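Local coordinates for protein endolysin PlyC, small cell-wall binding subunit (Streptococcus phage C1, PDB 4F87) that forms the eight-subunit ring of the phage endolysin PlyC, which binds the host cell wall so that the enzyme can degrade streptococcal peptidoglycan, at residues A31-G35 with V36-I40. Sequence-based numbering, arbitrary orientation.
Sequences AFING and VEIGI
Glu37 sends CG anti to its backbone N (chi1 -171°), and the extended chain beyond is carried across the ring of Phe32, whose CG lies beside its own backbone N, anti to the carbonyl carbon. The two residues are a directly opposed non-hydrogen-bonded pair. CG of Glu37 stands over one face of the phenyl group, displaced toward its rim, in a CH-pi contact 4.2 Å from the ring centroid, and CB of Glu37 touches CE1 of Phe32 at 3.6 Å. The carboxylate beyond is turned 42° from the ring plane. Its two oxygens have separate salt-bridge partners, OE1 with NE of Arg67 and OE2 with NE of Arg30, which probably hold it in place; all three residues interact with the host cell wall.

Both residues lie on a beta hairpin with a two-residue loop, Asn34-Gly35, closed by a type I' turn from Ile33 to Val36 in which Asn34 and Gly35 both have positive phi. Ile33 N reaches Val36 O at 2.9 Å in a nearly straight bond (171°), whereas the return bond, from Val36 N to Ile33 O, arrives from above the carbonyl plane. Ala31 and Ile38 form the next hydrogen-bonded pair, with Ile38 N 2.9 Å from Ala31 O. On the opposite face of the sheet, which carries Ala31, Ile33, Val36 and Ile38, CD1 of Ile33 meets CD1 of Ile38 at 3.8 Å, and CB of Ala31 lies 4.1 Å from CG1 of Ile38.

Strand 29-33 runs between strands 36-40 and 16-20, and Phe32 also packs on Phe17 and Phe19 and on Ile66 and Met70 of helix 63-70. On the face of Ile33 and Ile38, Ile33 touches Phe49 of helix 43-50, while Ile66 and Ala69 of a second subunit pack against Ile38 and Ile33.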
ATOM      1  N   ALA B  31       1.937  25.078   9.652  1.00 16.45           N
ATOM      2  CA  ALA B  31       1.775  23.715   9.179  1.00 16.74           C
ATOM      3  C   ALA B  31       2.601  23.476   7.956  1.00 18.52           C
ATOM      4  O   ALA B  31       2.892  24.413   7.210  1.00 18.92           O
ATOM      5  CB  ALA B  31       0.308  23.427   8.845  1.00 18.62           C
ATOM      6  N   PHE B  32       2.958  22.205   7.726  1.00 17.75           N
ATOM      7  CA  PHE B  32       3.455  21.759   6.439  1.00 18.10           C
ATOM      8  C   PHE B  32       2.288  20.980   5.847  1.00 21.92           C
ATOM      9  O   PHE B  32       1.751  20.073   6.504  1.00 21.95           O
ATOM     10  CB  PHE B  32       4.686  20.835   6.546  1.00 19.75           C
ATOM     11  CG  PHE B  32       5.942  21.621   6.754  1.00 20.54           C
ATOM     12  CD1 PHE B  32       6.621  22.181   5.676  1.00 25.57           C
ATOM     13  CD2 PHE B  32       6.453  21.808   8.028  1.00 21.59           C
ATOM     14  CE1 PHE B  32       7.794  22.923   5.889  1.00 25.96           C
ATOM     15  CE2 PHE B  32       7.611  22.569   8.235  1.00 24.53           C
ATOM     16  CZ  PHE B  32       8.255  23.129   7.164  1.00 24.18           C
ATOM     17  N   ILE B  33       1.825  21.381   4.668  1.00 20.24           N
ATOM     18  CA  ILE B  33       0.724  20.679   3.999  1.00 20.66           C
ATOM     19  C   ILE B  33       1.208  20.379   2.586  1.00 24.38           C
ATOM     20  O   ILE B  33       1.477  21.310   1.815  1.00 24.47           O
ATOM     21  CB  ILE B  33      -0.613  21.482   4.020  1.00 24.04           C
ATOM     22  CG1 ILE B  33      -1.158  21.561   5.478  1.00 25.57           C
ATOM     23  CG2 ILE B  33      -1.663  20.834   3.050  1.00 24.83           C
ATOM     24  CD1 ILE B  33      -2.273  22.445   5.694  1.00 34.62           C
ATOM     25  N   ASN B  34       1.374  19.089   2.282  1.00 22.74           N
ATOM     26  CA  ASN B  34       1.855  18.655   0.976  1.00 23.54           C
ATOM     27  C   ASN B  34       3.177  19.351   0.587  1.00 26.51           C
ATOM     28  O   ASN B  34       3.347  19.783  -0.564  1.00 28.73           O
ATOM     29  CB  ASN B  34       0.743  18.797  -0.082  1.00 25.72           C
ATOM     30  CG  ASN B  34      -0.458  17.925   0.232  1.00 27.43           C
ATOM     31  OD1 ASN B  34      -0.353  16.944   0.968  1.00 28.44           O
ATOM     32  ND2 ASN B  34      -1.609  18.203  -0.380  1.00 30.07           N
ATOM     33  N   GLY B  35       4.064  19.497   1.577  1.00 23.38           N
ATOM     34  CA  GLY B  35       5.372  20.102   1.377  1.00 24.88           C
ATOM     35  C   GLY B  35       5.402  21.613   1.274  1.00 26.75           C
ATOM     36  O   GLY B  35       6.453  22.178   0.945  1.00 26.36           O
ATOM     37  N   VAL B  36       4.276  22.280   1.591  1.00 22.50           N
ATOM     38  CA  VAL B  36       4.171  23.738   1.585  1.00 21.78           C
ATOM     39  C   VAL B  36       3.978  24.205   3.013  1.00 22.93           C
ATOM     40  O   VAL B  36       3.032  23.788   3.681  1.00 22.40           O
ATOM     41  CB  VAL B  36       3.019  24.216   0.654  1.00 24.83           C
ATOM     42  CG1 VAL B  36       2.854  25.740   0.700  1.00 25.63           C
ATOM     43  CG2 VAL B  36       3.253  23.738  -0.785  1.00 25.77           C
ATOM     44  N   GLU B  37       4.842  25.111   3.469  1.00 20.90           N
ATOM     45  CA  GLU B  37       4.726  25.668   4.804  1.00 19.50           C
ATOM     46  C   GLU B  37       3.800  26.868   4.787  1.00 21.96           C
ATOM     47  O   GLU B  37       3.928  27.763   3.932  1.00 23.20           O
ATOM     48  CB  GLU B  37       6.089  26.085   5.318  1.00 19.47           C
ATOM     49  CG  GLU B  37       6.057  26.473   6.788  1.00 20.56           C
ATOM     50  CD  GLU B  37       7.340  27.108   7.269  1.00 23.94           C
ATOM     51  OE1 GLU B  37       8.383  26.929   6.600  1.00 24.32           O
ATOM     52  OE2 GLU B  37       7.296  27.799   8.312  1.00 21.66           O
ATOM     53  N   ILE B  38       2.871  26.897   5.754  1.00 19.20           N
ATOM     54  CA  ILE B  38       1.931  28.009   5.896  1.00 19.22           C
ATOM     55  C   ILE B  38       1.772  28.417   7.348  1.00 20.65           C
ATOM     56  O   ILE B  38       2.029  27.638   8.271  1.00 18.88           O
ATOM     57  CB  ILE B  38       0.541  27.633   5.291  1.00 22.63           C
ATOM     58  CG1 ILE B  38      -0.069  26.406   6.003  1.00 23.33           C
ATOM     59  CG2 ILE B  38       0.609  27.442   3.761  1.00 23.31           C
ATOM     60  CD1 ILE B  38      -1.543  26.183   5.699  1.00 24.90           C
ATOM     61  N   GLY B  39       1.362  29.657   7.549  1.00 19.13           N
ATOM     62  CA  GLY B  39       0.964  30.133   8.861  1.00 19.02           C
ATOM     63  C   GLY B  39      -0.533  29.903   8.980  1.00 22.00           C
ATOM     64  O   GLY B  39      -1.252  29.857   7.954  1.00 23.27           O
ATOM     65  N   ILE B  40      -1.003  29.670  10.202  1.00 18.39           N
ATOM     66  CA  ILE B  40      -2.427  29.470  10.479  1.00 18.07           C
ATOM     67  C   ILE B  40      -2.880  30.645  11.337  1.00 20.98           C
ATOM     68  O   ILE B  40      -2.275  30.939  12.377  1.00 21.19           O
ATOM     69  CB  ILE B  40      -2.690  28.114  11.179  1.00 20.45           C
ATOM     70  CG1 ILE B  40      -2.129  26.913  10.386  1.00 21.62           C
ATOM     71  CG2 ILE B  40      -4.189  27.928  11.465  1.00 20.39           C
ATOM     72  CD1 ILE B  40      -2.679  26.648   9.051  1.00 27.44           C
TER